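PDB 3EUA: putative fructose-aminoacid-6-phosphate deglycase from Bacillus subtilis, which catalyses the conversion of a range of fructosamine 6-phosphates to glucose 6-phosphate and a free amino acid. Local coordinates for residues A226-A229 and G230-F233; P42-Y45 and V46-E50; P111-P114 and L115-E118; K8-R11 and E12-A15; K177-A180 and D181-K184. All blocks are in the same frame, centred on the assembly; numbering follows the deposited sequence.

Interaction 1 of 5, residues A226-A229 and G230-F233; sequences AIHA and GEYF
The carbonyl oxygen of H228 takes the backbone N-H of Y232, with N to O at 3.0 Å and the donor almost in line with the C=O bond (172°). This bond closes the turn in which the chain leaves strand 226-228, an outermost strand, within this chain, of the second SIS sheet, for residues of helical backbone angles. With CG anti to the backbone N (chi1 176°), H228 ND1 faces the start of the turn and accepts a weak but fairly straight bond from E231 N at 3.4 Å, the donor lying near the ring plane. NE2 bonds E63 of the second subunit. With an alanine here in place of the histidine, E231 N would probably lose its acceptor in the ring, and E63 of the second subunit this partner. G230 CA sits 3.7 Å from H228 CE1, and a side chain there would probably crowd the imidazole, so glycine suits the place. On the apolar side, I227 CG2 packs on Y232 CB at 4.0 Å, while Y232 OH bonds S266. The carboxylate of E231 turns from the strand to S60, Y209 and the N-H of G34, all of the second subunit. Histidine and glutamate thus tie a buried turn to the subunit interface.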
loop_
_atom_site.group_PDB
_atom_site.type_symbol
_atom_site.label_atom_id
_atom_site.label_comp_id
_atom_site.label_asym_id
_atom_site.label_seq_id
_atom_site.Cartn_x
_atom_site.Cartn_y
_atom_site.Cartn_z
ATOM N N ALA A 226 7.103 6.827 -3.096
ATOM C CA ALA A 226 7.003 7.028 -1.658
ATOM C C ALA A 226 7.437 5.735 -0.992
ATOM O O ALA A 226 6.718 4.765 -0.992
ATOM C CB ALA A 226 5.588 7.397 -1.208
ATOM N N ILE A 227 8.601 5.764 -0.383
ATOM C CA ILE A 227 9.134 4.589 0.301
ATOM C C ILE A 227 8.607 4.506 1.732
ATOM O O ILE A 227 8.672 5.452 2.456
ATOM C CB ILE A 227 10.700 4.619 0.387
ATOM C CG1 ILE A 227 11.323 4.911 -0.984
ATOM C CG2 ILE A 227 11.246 3.297 0.990
ATOM C CD1 ILE A 227 10.880 3.985 -2.024
ATOM N N HIS A 228 8.117 3.358 2.148
ATOM C CA HIS A 228 7.712 3.202 3.529
ATOM C C HIS A 228 9.016 3.092 4.362
ATOM O O HIS A 228 9.956 2.343 4.019
ATOM C CB HIS A 228 6.776 2.010 3.713
ATOM C CG HIS A 228 6.409 1.763 5.141
ATOM N ND1 HIS A 228 7.228 1.066 6.004
ATOM C CD2 HIS A 228 5.336 2.146 5.868
ATOM C CE1 HIS A 228 6.666 1.023 7.196
ATOM N NE2 HIS A 228 5.534 1.703 7.150
ATOM N N ALA A 229 9.106 3.881 5.422
ATOM C CA ALA A 229 10.332 3.942 6.256
ATOM C C ALA A 229 10.822 2.616 6.822
ATOM O O ALA A 229 12.026 2.453 7.041
ATOM C CB ALA A 229 10.180 4.942 7.359
ATOM N N GLY A 230 9.916 1.690 7.086
ATOM C CA GLY A 230 10.320 0.338 7.549
ATOM C C GLY A 230 10.890 -0.484 6.372
ATOM O O GLY A 230 12.005 -1.032 6.440
ATOM N N GLU A 231 10.124 -0.525 5.276
ATOM C CA GLU A 231 10.497 -1.246 4.048
ATOM C C GLU A 231 11.865 -0.840 3.452
ATOM O O GLU A 231 12.545 -1.669 2.830
ATOM C CB GLU A 231 9.389 -1.035 3.004
ATOM C CG GLU A 231 8.028 -1.756 3.290
ATOM C CD GLU A 231 8.138 -3.270 3.186
ATOM O OE1 GLU A 231 7.843 -3.783 2.082
ATOM O OE2 GLU A 231 8.612 -3.930 4.146
ATOM N N TYR A 232 12.207 0.443 3.615
ATOM C CA TYR A 232 13.465 1.064 3.178
ATOM C C TYR A 232 14.686 0.199 3.399
ATOM O O TYR A 232 15.488 0.010 2.495
ATOM C CB TYR A 232 13.653 2.350 3.992
ATOM C CG TYR A 232 14.841 3.258 3.648
ATOM C CD1 TYR A 232 14.967 3.820 2.372
ATOM C CD2 TYR A 232 15.759 3.651 4.619
ATOM C CE1 TYR A 232 15.981 4.694 2.049
ATOM C CE2 TYR A 232 16.778 4.559 4.304
ATOM C CZ TYR A 232 16.876 5.072 3.013
ATOM O OH TYR A 232 17.885 5.963 2.675
ATOM N N PHE A 233 14.794 -0.378 4.593
ATOM C CA PHE A 233 15.959 -1.174 4.975
ATOM C C PHE A 233 15.945 -2.614 4.455
ATOM O O PHE A 233 16.847 -3.415 4.779
ATOM C CB PHE A 233 16.149 -1.141 6.507
ATOM C CG PHE A 233 16.555 0.192 7.026
ATOM C CD1 PHE A 233 17.820 0.675 6.765
ATOM C CD2 PHE A 233 15.683 0.976 7.772
ATOM C CE1 PHE A 233 18.209 1.908 7.212
ATOM C CE2 PHE A 233 16.054 2.212 8.225
ATOM C CZ PHE A 233 17.341 2.682 7.962
#

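Interaction 2 of 5, residues P42-Y45 and V46-E50; sequences PSKY and VFDRE
P42 O accepts from V46 N, 2.8 Å away, across one turn of helix 41-50; branch CG2 of V46 rests against the same oxygen. S43 O receives F47 N and also lies at the edge of the F47 ring, in its plane, 3.6 Å from F47 CD1. The S43 side chain turns to L141, Y142 and V145 of helix 137-153, a buried place that suits a small residue. The K44 chain, bent at chi2 (50°) and straight beyond, crosses the D48 side chain at a slant and brings K44 NZ to 2.7 Å from D48 OD1, on the syn lone pair of that oxygen. This i to i+4 salt bridge is one link of a network: NZ also bonds S56 OG of its own chain and pairs with D57 of the second subunit, and D48 OD2 meets R67 and Y59 of that subunit. A methionine in place of K44 would probably leave D48 OD1 and D57 of the second subunit without their shared cation. Y45 lies alongside R49, both pointing the same way, with R49 CG 3.8 Å from Y45 CE2 and the ring and guanidinium planes 72° apart. Y45 OH bonds E254, whereas R49 NH2 bonds N68 O of the second subunit. Lysine and aspartate are therefore likely to hold each other charged, since K44 also faces D57 and D48 also faces R67 across the subunit interface.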
loop_
_atom_site.group_PDB
_atom_site.type_symbol
_atom_site.label_atom_id
_atom_site.label_comp_id
_atom_site.label_asym_id
_atom_site.label_seq_id
_atom_site.Cartn_x
_atom_site.Cartn_y
_atom_site.Cartn_z
ATOM N N PRO A 42 -4.257 8.186 7.118
ATOM C CA PRO A 42 -4.265 8.462 8.560
ATOM C C PRO A 42 -5.507 7.878 9.259
ATOM O O PRO A 42 -5.434 7.394 10.369
ATOM C CB PRO A 42 -4.312 9.979 8.616
ATOM C CG PRO A 42 -3.825 10.419 7.334
ATOM C CD PRO A 42 -4.161 9.419 6.333
ATOM N N SER A 43 -6.657 7.923 8.583
ATOM C CA SER A 43 -7.886 7.354 9.162
ATOM C C SER A 43 -7.790 5.841 9.333
ATOM O O SER A 43 -8.416 5.285 10.247
ATOM C CB SER A 43 -9.087 7.743 8.325
ATOM O OG SER A 43 -9.333 9.143 8.475
ATOM N N LYS A 44 -7.090 5.158 8.407
ATOM C CA LYS A 44 -6.858 3.709 8.533
ATOM C C LYS A 44 -5.966 3.489 9.757
ATOM O O LYS A 44 -6.231 2.588 10.587
ATOM C CB LYS A 44 -6.302 3.123 7.214
ATOM C CG LYS A 44 -5.774 1.683 7.228
ATOM C CD LYS A 44 -6.687 0.653 7.828
ATOM C CE LYS A 44 -6.053 -0.753 7.788
ATOM N NZ LYS A 44 -6.784 -1.758 8.618
ATOM N N TYR A 45 -4.954 4.323 9.936
ATOM C CA TYR A 45 -4.089 4.221 11.098
ATOM C C TYR A 45 -4.894 4.420 12.392
ATOM O O TYR A 45 -4.738 3.649 13.325
ATOM C CB TYR A 45 -2.971 5.232 11.017
ATOM C CG TYR A 45 -1.944 5.072 12.065
ATOM C CD1 TYR A 45 -0.831 4.258 11.852
ATOM C CD2 TYR A 45 -2.040 5.755 13.258
ATOM C CE1 TYR A 45 0.154 4.127 12.832
ATOM C CE2 TYR A 45 -1.088 5.644 14.211
ATOM C CZ TYR A 45 0.010 4.821 14.005
ATOM O OH TYR A 45 0.967 4.707 15.003
ATOM N N VAL A 46 -5.778 5.439 12.414
ATOM C CA VAL A 46 -6.650 5.695 13.561
ATOM C C VAL A 46 -7.483 4.461 13.874
ATOM O O VAL A 46 -7.505 3.982 15.008
ATOM C CB VAL A 46 -7.568 6.950 13.337
ATOM C CG1 VAL A 46 -8.628 7.090 14.430
ATOM C CG2 VAL A 46 -6.724 8.234 13.279
ATOM N N PHE A 47 -8.172 3.924 12.881
ATOM C CA PHE A 47 -8.950 2.709 13.102
ATOM C C PHE A 47 -8.111 1.563 13.635
ATOM O O PHE A 47 -8.556 0.842 14.530
ATOM C CB PHE A 47 -9.703 2.253 11.836
ATOM C CG PHE A 47 -11.117 2.673 11.819
ATOM C CD1 PHE A 47 -11.480 3.951 11.452
ATOM C CD2 PHE A 47 -12.110 1.787 12.238
ATOM C CE1 PHE A 47 -12.816 4.344 11.474
ATOM C CE2 PHE A 47 -13.432 2.182 12.250
ATOM C CZ PHE A 47 -13.779 3.466 11.883
ATOM N N ASP A 48 -6.909 1.378 13.100
ATOM C CA ASP A 48 -6.034 0.293 13.589
ATOM C C ASP A 48 -5.657 0.441 15.052
ATOM O O ASP A 48 -5.581 -0.544 15.765
ATOM C CB ASP A 48 -4.763 0.138 12.724
ATOM C CG ASP A 48 -5.043 -0.500 11.373
ATOM O OD1 ASP A 48 -6.142 -1.084 11.167
ATOM O OD2 ASP A 48 -4.152 -0.438 10.508
ATOM N N ARG A 49 -5.425 1.672 15.492
ATOM C CA ARG A 49 -5.058 1.948 16.893
ATOM C C ARG A 49 -6.244 2.087 17.862
ATOM O O ARG A 49 -6.086 1.883 19.073
ATOM C CB ARG A 49 -4.254 3.243 16.936
ATOM C CG ARG A 49 -2.858 3.135 16.389
ATOM C CD ARG A 49 -1.832 2.813 17.470
ATOM N NE ARG A 49 -2.160 1.647 18.280
ATOM C CZ ARG A 49 -2.538 1.632 19.556
ATOM N NH1 ARG A 49 -2.653 2.736 20.292
ATOM N NH2 ARG A 49 -2.770 0.461 20.134
ATOM N N GLU A 50 -7.424 2.433 17.332
ATOM C CA GLU A 50 -8.592 2.705 18.170
ATOM C C GLU A 50 -9.773 1.752 18.143
ATOM O O GLU A 50 -10.461 1.620 19.164
ATOM C CB GLU A 50 -9.163 4.065 17.770
ATOM C CG GLU A 50 -8.189 5.219 17.974
ATOM C CD GLU A 50 -7.897 5.470 19.449
ATOM O OE1 GLU A 50 -8.772 5.238 20.311
ATOM O OE2 GLU A 50 -6.770 5.926 19.728
#

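Interaction 3 of 5, residues P111-P114 and L115-E118; sequences PESP and LAQE
The backbone passes from the loop after strand 103-108 into the first turn of helix 114-118, where Q117 N bonds S113 O at 3.0 Å in the carbonyl plane and E118 N bonds P114 O. S113 supplies the side-chain part of this start. Its chi1 of 66° sets the hydroxyl between the backbone N and the carbonyl carbon, which points S113 OG at the first turn, where it accepts a weak bond from A116 N at 3.3 Å. OG also bonds K110 O. S113 is the N-cap of the helix, and P114 is apt as the first helical residue, where the amide hydrogen that proline lacks has no helical acceptor to serve. The small A116 lets the loop fold close, its CB only 3.2 Å from P111 O, and it packs on V122 of strand 121-124. Q117 runs extended beyond CG past the S113 carbonyl, and its amide NE2 bonds E112 O at 3.2 Å; that oxygen lies near the plane of the amide, yet the nitrogen stands 46° out of the carbonyl plane. E118 is bent at chi2, and a water bridges its carboxylate to the first turn, donating to E118 OE2 at 2.9 Å and to P114 O at 3.1 Å.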
loop_
_atom_site.group_PDB
_atom_site.type_symbol
_atom_site.label_atom_id
_atom_site.label_comp_id
_atom_site.label_asym_id
_atom_site.label_seq_id
_atom_site.Cartn_x
_atom_site.Cartn_y
_atom_site.Cartn_z
ATOM N N PRO A 111 -21.483 19.580 -3.746
ATOM C CA PRO A 111 -22.723 18.889 -3.385
ATOM C C PRO A 111 -23.753 18.537 -4.496
ATOM O O PRO A 111 -24.590 17.682 -4.231
ATOM C CB PRO A 111 -23.342 19.803 -2.308
ATOM C CG PRO A 111 -22.736 21.115 -2.532
ATOM C CD PRO A 111 -21.338 20.832 -2.974
ATOM N N GLU A 112 -23.682 19.129 -5.690
ATOM C CA GLU A 112 -24.619 18.810 -6.768
ATOM C C GLU A 112 -23.988 17.767 -7.721
ATOM O O GLU A 112 -24.520 17.474 -8.795
ATOM C CB GLU A 112 -24.963 20.134 -7.492
ATOM C CG GLU A 112 -25.429 21.301 -6.544
ATOM C CD GLU A 112 -25.468 22.766 -7.193
ATOM O OE1 GLU A 112 -25.171 23.760 -6.432
ATOM O OE2 GLU A 112 -25.758 22.925 -8.419
ATOM N N SER A 113 -22.877 17.167 -7.303
ATOM C CA SER A 113 -22.150 16.218 -8.136
ATOM C C SER A 113 -22.742 14.823 -8.188
ATOM O O SER A 113 -23.510 14.451 -7.312
ATOM C CB SER A 113 -20.751 16.084 -7.572
ATOM O OG SER A 113 -20.802 15.493 -6.290
ATOM N N PRO A 114 -22.398 14.048 -9.233
ATOM C CA PRO A 114 -22.789 12.642 -9.356
ATOM C C PRO A 114 -22.455 11.781 -8.112
ATOM O O PRO A 114 -23.253 10.943 -7.726
ATOM C CB PRO A 114 -22.001 12.188 -10.572
ATOM C CG PRO A 114 -21.896 13.380 -11.391
ATOM C CD PRO A 114 -21.688 14.505 -10.433
ATOM N N LEU A 115 -21.309 11.990 -7.476
ATOM C CA LEU A 115 -20.968 11.226 -6.273
ATOM C C LEU A 115 -21.970 11.528 -5.154
ATOM O O LEU A 115 -22.454 10.617 -4.462
ATOM C CB LEU A 115 -19.552 11.546 -5.794
ATOM C CG LEU A 115 -19.119 10.890 -4.474
ATOM C CD1 LEU A 115 -19.294 9.317 -4.474
ATOM C CD2 LEU A 115 -17.689 11.297 -4.206
ATOM N N ALA A 116 -22.285 12.810 -4.987
ATOM C CA ALA A 116 -23.235 13.229 -3.980
ATOM C C ALA A 116 -24.592 12.591 -4.264
ATOM O O ALA A 116 -25.297 12.175 -3.339
ATOM C CB ALA A 116 -23.329 14.733 -3.950
ATOM N N GLN A 117 -24.941 12.465 -5.537
ATOM C CA GLN A 117 -26.211 11.876 -5.898
ATOM C C GLN A 117 -26.268 10.398 -5.553
ATOM O O GLN A 117 -27.317 9.922 -5.145
ATOM C CB GLN A 117 -26.477 12.098 -7.375
ATOM C CG GLN A 117 -26.620 13.576 -7.747
ATOM C CD GLN A 117 -26.621 13.783 -9.259
ATOM O OE1 GLN A 117 -26.959 12.865 -10.002
ATOM N NE2 GLN A 117 -26.224 14.983 -9.718
ATOM N N GLU A 118 -25.153 9.679 -5.695
ATOM C CA GLU A 118 -25.114 8.244 -5.408
ATOM C C GLU A 118 -25.016 7.897 -3.928
ATOM O O GLU A 118 -25.587 6.893 -3.501
ATOM C CB GLU A 118 -23.933 7.573 -6.120
ATOM C CG GLU A 118 -23.960 7.632 -7.614
ATOM C CD GLU A 118 -25.161 6.920 -8.224
ATOM O OE1 GLU A 118 -25.766 6.034 -7.570
ATOM O OE2 GLU A 118 -25.478 7.257 -9.375
HETATM O O HOH W 1 -24.838 9.911 -10.195
#

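Interaction 4 of 5, residues K8-R11 and E12-A15; sequences KVNR and EVQA
An N-cap begins helix 11-20: N10 stands just before the first turn and offers its side-chain oxygen to the amides there. With CG anti to the backbone N (chi1 161°), N10 OD1 accepts from V13 N at 3.1 Å, which approaches from above the carbonyl plane, 53° out of it. E12 N lies nearer, but its bond to OD1 is strongly bent and weak. Asparagine suits the cap because one amide group can accept through OD1 and donate through ND2: N10 ND2 gives a hydrogen to E12 OE2 at 3.1 Å, using the anti lone pair of that oxygen. Amide and carboxylate are nearly coplanar, 22° apart, and E12 OE2 also takes the N-H of Q124. These two donors probably stabilise the carboxylate's negative charge. On the inner side, V9 and V13 cross at about a right angle, V9 CG1 to V13 CG1 at 3.4 Å, closer than usual for two methyls. Both valines pack on Q143 of helix 137-153, and V9 also reaches F158 and I162 of helix 158-190; compact branched side chains suit this buried spot between helices. Main-chain bonds from Q14 N to N10 O and from A15 N to R11 O continue the helix. Q14, extended beyond CG, lays its CG 3.6 Å from V9 CG1 and directs NE2 almost straight at V9 O, 2.7 Å away, with that oxygen in the plane of its amide.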
loop_
_atom_site.group_PDB
_atom_site.type_symbol
_atom_site.label_atom_id
_atom_site.label_comp_id
_atom_site.label_asym_id
_atom_site.label_seq_id
_atom_site.Cartn_x
_atom_site.Cartn_y
_atom_site.Cartn_z
ATOM N N LYS A 8 -18.829 22.203 16.742
ATOM C CA LYS A 8 -17.868 22.505 15.690
ATOM C C LYS A 8 -17.949 21.504 14.530
ATOM O O LYS A 8 -17.279 21.692 13.515
ATOM C CB LYS A 8 -16.444 22.511 16.275
ATOM C CG LYS A 8 -16.197 23.527 17.401
ATOM C CD LYS A 8 -14.772 23.376 17.939
ATOM C CE LYS A 8 -14.441 24.371 19.064
ATOM N NZ LYS A 8 -14.342 25.768 18.586
ATOM N N VAL A 9 -18.766 20.454 14.666
ATOM C CA VAL A 9 -18.887 19.430 13.640
ATOM C C VAL A 9 -19.821 19.860 12.524
ATOM O O VAL A 9 -20.864 20.453 12.763
ATOM C CB VAL A 9 -19.336 18.058 14.225
ATOM C CG1 VAL A 9 -19.562 17.048 13.157
ATOM C CG2 VAL A 9 -18.262 17.513 15.132
ATOM N N ASN A 10 -19.384 19.619 11.296
ATOM C CA ASN A 10 -20.154 19.864 10.078
ATOM C C ASN A 10 -21.579 19.342 10.321
ATOM O O ASN A 10 -21.779 18.210 10.789
ATOM C CB ASN A 10 -19.396 19.208 8.864
ATOM C CG ASN A 10 -20.259 18.952 7.590
ATOM O OD1 ASN A 10 -21.461 18.684 7.642
ATOM N ND2 ASN A 10 -19.579 18.906 6.433
ATOM N N ARG A 11 -22.586 20.164 10.034
ATOM C CA ARG A 11 -23.994 19.751 10.272
ATOM C C ARG A 11 -24.410 18.472 9.564
ATOM O O ARG A 11 -25.212 17.689 10.077
ATOM C CB ARG A 11 -24.995 20.849 9.923
ATOM C CG ARG A 11 -25.084 21.936 10.977
ATOM C CD ARG A 11 -26.265 22.874 10.724
ATOM N NE ARG A 11 -26.394 23.857 11.810
ATOM C CZ ARG A 11 -25.705 25.001 11.907
ATOM N NH1 ARG A 11 -25.923 25.796 12.944
ATOM N NH2 ARG A 11 -24.810 25.358 10.987
ATOM N N GLU A 12 -23.865 18.251 8.378
ATOM C CA GLU A 12 -24.182 17.056 7.622
ATOM C C GLU A 12 -23.565 15.844 8.328
ATOM O O GLU A 12 -24.157 14.763 8.361
ATOM C CB GLU A 12 -23.654 17.205 6.196
ATOM C CG GLU A 12 -24.150 18.473 5.416
ATOM C CD GLU A 12 -23.183 18.884 4.278
ATOM O OE1 GLU A 12 -23.665 19.148 3.151
ATOM O OE2 GLU A 12 -21.941 18.931 4.482
ATOM N N VAL A 13 -22.360 16.021 8.857
ATOM C CA VAL A 13 -21.664 14.979 9.605
ATOM C C VAL A 13 -22.452 14.714 10.907
ATOM O O VAL A 13 -22.646 13.596 11.299
ATOM C CB VAL A 13 -20.177 15.394 9.887
ATOM C CG1 VAL A 13 -19.534 14.502 10.954
ATOM C CG2 VAL A 13 -19.366 15.385 8.573
ATOM N N GLN A 14 -22.941 15.758 11.554
ATOM C CA GLN A 14 -23.742 15.547 12.765
ATOM C C GLN A 14 -24.984 14.726 12.489
ATOM O O GLN A 14 -25.324 13.869 13.274
ATOM C CB GLN A 14 -24.169 16.868 13.399
ATOM C CG GLN A 14 -23.016 17.756 13.940
ATOM C CD GLN A 14 -23.552 18.970 14.682
ATOM O OE1 GLN A 14 -24.531 18.863 15.422
ATOM N NE2 GLN A 14 -22.915 20.117 14.500
ATOM N N ALA A 15 -25.680 15.009 11.388
ATOM C CA ALA A 15 -26.892 14.256 11.020
ATOM C C ALA A 15 -26.534 12.802 10.795
ATOM O O ALA A 15 -27.214 11.904 11.287
ATOM C CB ALA A 15 -27.533 14.836 9.785
#

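Interaction 5 of 5, residues K177-A180 and D181-K184; sequences KQEA and DNAK
E179 and N182 meet at an angle on one side of helix 158-190, the carboxylate of E179 turned 64° against the amide of N182. The glutamate bends at chi2 (-77°) and brings E179 OE1 to 2.7 Å from N182 ND2, which meets the oxygen nearly along its C-O bond. Asparagine suits the place, since its short side chain keeps the amide near the helix and probably within reach of E179. The carboxylate has further partners, OE2 bonding Y281 OH and OE1 weakly Y306 OH, the latter on helix 288-313. The backbone here is kinked, for the amides of D181 and N182 make no bond to the turn before. Water takes the place of those bonds: one molecule donates to K177 O and accepts from D181 N, and another links Q178 O to N182 N, at 2.8 Å from each. Beyond the kink the regular pattern returns, with A183 N 2.8 Å from E179 O. A180 O has a water at 2.6 Å, weakly bonded by K184 NZ, which also pairs with E309. At the kink, water thus takes up the amides of D181 and N182, while the buried E179 carboxylate is probably stabilised by the N182 amide and the hydroxyls of Y281 and Y306.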
loop_
_atom_site.group_PDB
_atom_site.type_symbol
_atom_site.label_atom_id
_atom_site.label_comp_id
_atom_site.label_asym_id
_atom_site.label_seq_id
_atom_site.Cartn_x
_atom_site.Cartn_y
_atom_site.Cartn_z
ATOM N N LYS A 177 5.194 29.622 8.438
ATOM C CA LYS A 177 6.088 30.750 8.662
ATOM C C LYS A 177 7.489 30.251 8.905
ATOM O O LYS A 177 8.471 30.727 8.327
ATOM C CB LYS A 177 5.610 31.518 9.900
ATOM C CG LYS A 177 6.455 32.693 10.387
ATOM C CD LYS A 177 5.740 33.346 11.598
ATOM C CE LYS A 177 6.522 34.484 12.289
ATOM N NZ LYS A 177 7.733 34.029 13.071
ATOM N N GLN A 178 7.576 29.268 9.779
ATOM C CA GLN A 178 8.848 28.681 10.129
ATOM C C GLN A 178 9.535 27.978 8.965
ATOM O O GLN A 178 10.759 27.947 8.906
ATOM C CB GLN A 178 8.644 27.725 11.320
ATOM C CG GLN A 178 9.706 26.683 11.544
ATOM C CD GLN A 178 9.408 25.809 12.752
ATOM O OE1 GLN A 178 8.876 26.288 13.757
ATOM N NE2 GLN A 178 9.795 24.542 12.677
ATOM N N GLU A 179 8.760 27.441 8.028
ATOM C CA GLU A 179 9.314 26.713 6.866
ATOM C C GLU A 179 9.462 27.486 5.552
ATOM O O GLU A 179 9.979 26.928 4.568
ATOM C CB GLU A 179 8.419 25.488 6.579
ATOM C CG GLU A 179 8.415 24.411 7.665
ATOM C CD GLU A 179 9.662 23.530 7.645
ATOM O OE1 GLU A 179 10.720 24.001 7.195
ATOM O OE2 GLU A 179 9.590 22.357 8.088
ATOM N N ALA A 180 9.026 28.741 5.534
ATOM C CA ALA A 180 9.048 29.573 4.329
ATOM C C ALA A 180 10.400 29.619 3.598
ATOM O O ALA A 180 10.459 29.488 2.383
ATOM C CB ALA A 180 8.584 30.968 4.697
ATOM N N ASP A 181 11.492 29.814 4.328
ATOM C CA ASP A 181 12.812 29.856 3.687
ATOM C C ASP A 181 13.207 28.465 3.187
ATOM O O ASP A 181 13.790 28.340 2.113
ATOM C CB ASP A 181 13.841 30.453 4.643
ATOM C CG ASP A 181 13.564 31.939 4.932
ATOM O OD1 ASP A 181 12.756 32.558 4.182
ATOM O OD2 ASP A 181 14.152 32.496 5.893
ATOM N N ASN A 182 12.896 27.434 3.973
ATOM C CA ASN A 182 13.168 26.055 3.561
ATOM C C ASN A 182 12.444 25.681 2.291
ATOM O O ASN A 182 12.973 24.909 1.497
ATOM C CB ASN A 182 12.804 25.060 4.651
ATOM C CG ASN A 182 13.737 25.143 5.846
ATOM O OD1 ASN A 182 14.820 25.741 5.762
ATOM N ND2 ASN A 182 13.329 24.546 6.967
ATOM N N ALA A 183 11.222 26.168 2.125
ATOM C CA ALA A 183 10.438 25.907 0.928
ATOM C C ALA A 183 11.135 26.503 -0.306
ATOM O O ALA A 183 11.264 25.856 -1.348
ATOM C CB ALA A 183 9.050 26.484 1.090
ATOM N N LYS A 184 11.602 27.741 -0.158
ATOM C CA LYS A 184 12.309 28.407 -1.254
ATOM C C LYS A 184 13.599 27.683 -1.575
ATOM O O LYS A 184 13.916 27.501 -2.735
ATOM C CB LYS A 184 12.598 29.881 -0.934
ATOM C CG LYS A 184 11.353 30.716 -0.749
ATOM C CD LYS A 184 11.674 32.217 -0.594
ATOM C CE LYS A 184 10.473 33.012 -0.096
ATOM N NZ LYS A 184 9.257 32.941 -1.006
HETATM O O HOH W 2 11.132 31.145 7.209
HETATM O O HOH W 3 12.401 28.047 6.663
HETATM O O HOH W 4 8.580 30.524 0.876
#

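Interactions 1 and 2 are the buried pair, their centres about 19 Å apart, and both reach the second subunit; several of their charged and polar ends are spent across that interface. Interactions 3, 4 and 5 are partly buried, and no other chain of the assembly touches them. Interactions 2 and 3 belong to the first SIS range, interaction 1 to the second. Interactions 3 and 4 are both helix N-caps, one by serine and one by asparagine, and come within about 6 Å at their nearest atoms, each packing on strand 121-124. Interactions 4 and 5 involve helix 158-190, as a packing surface in one and as the contact itself in the other. Waters bridge polar groups in interactions 3 and 5.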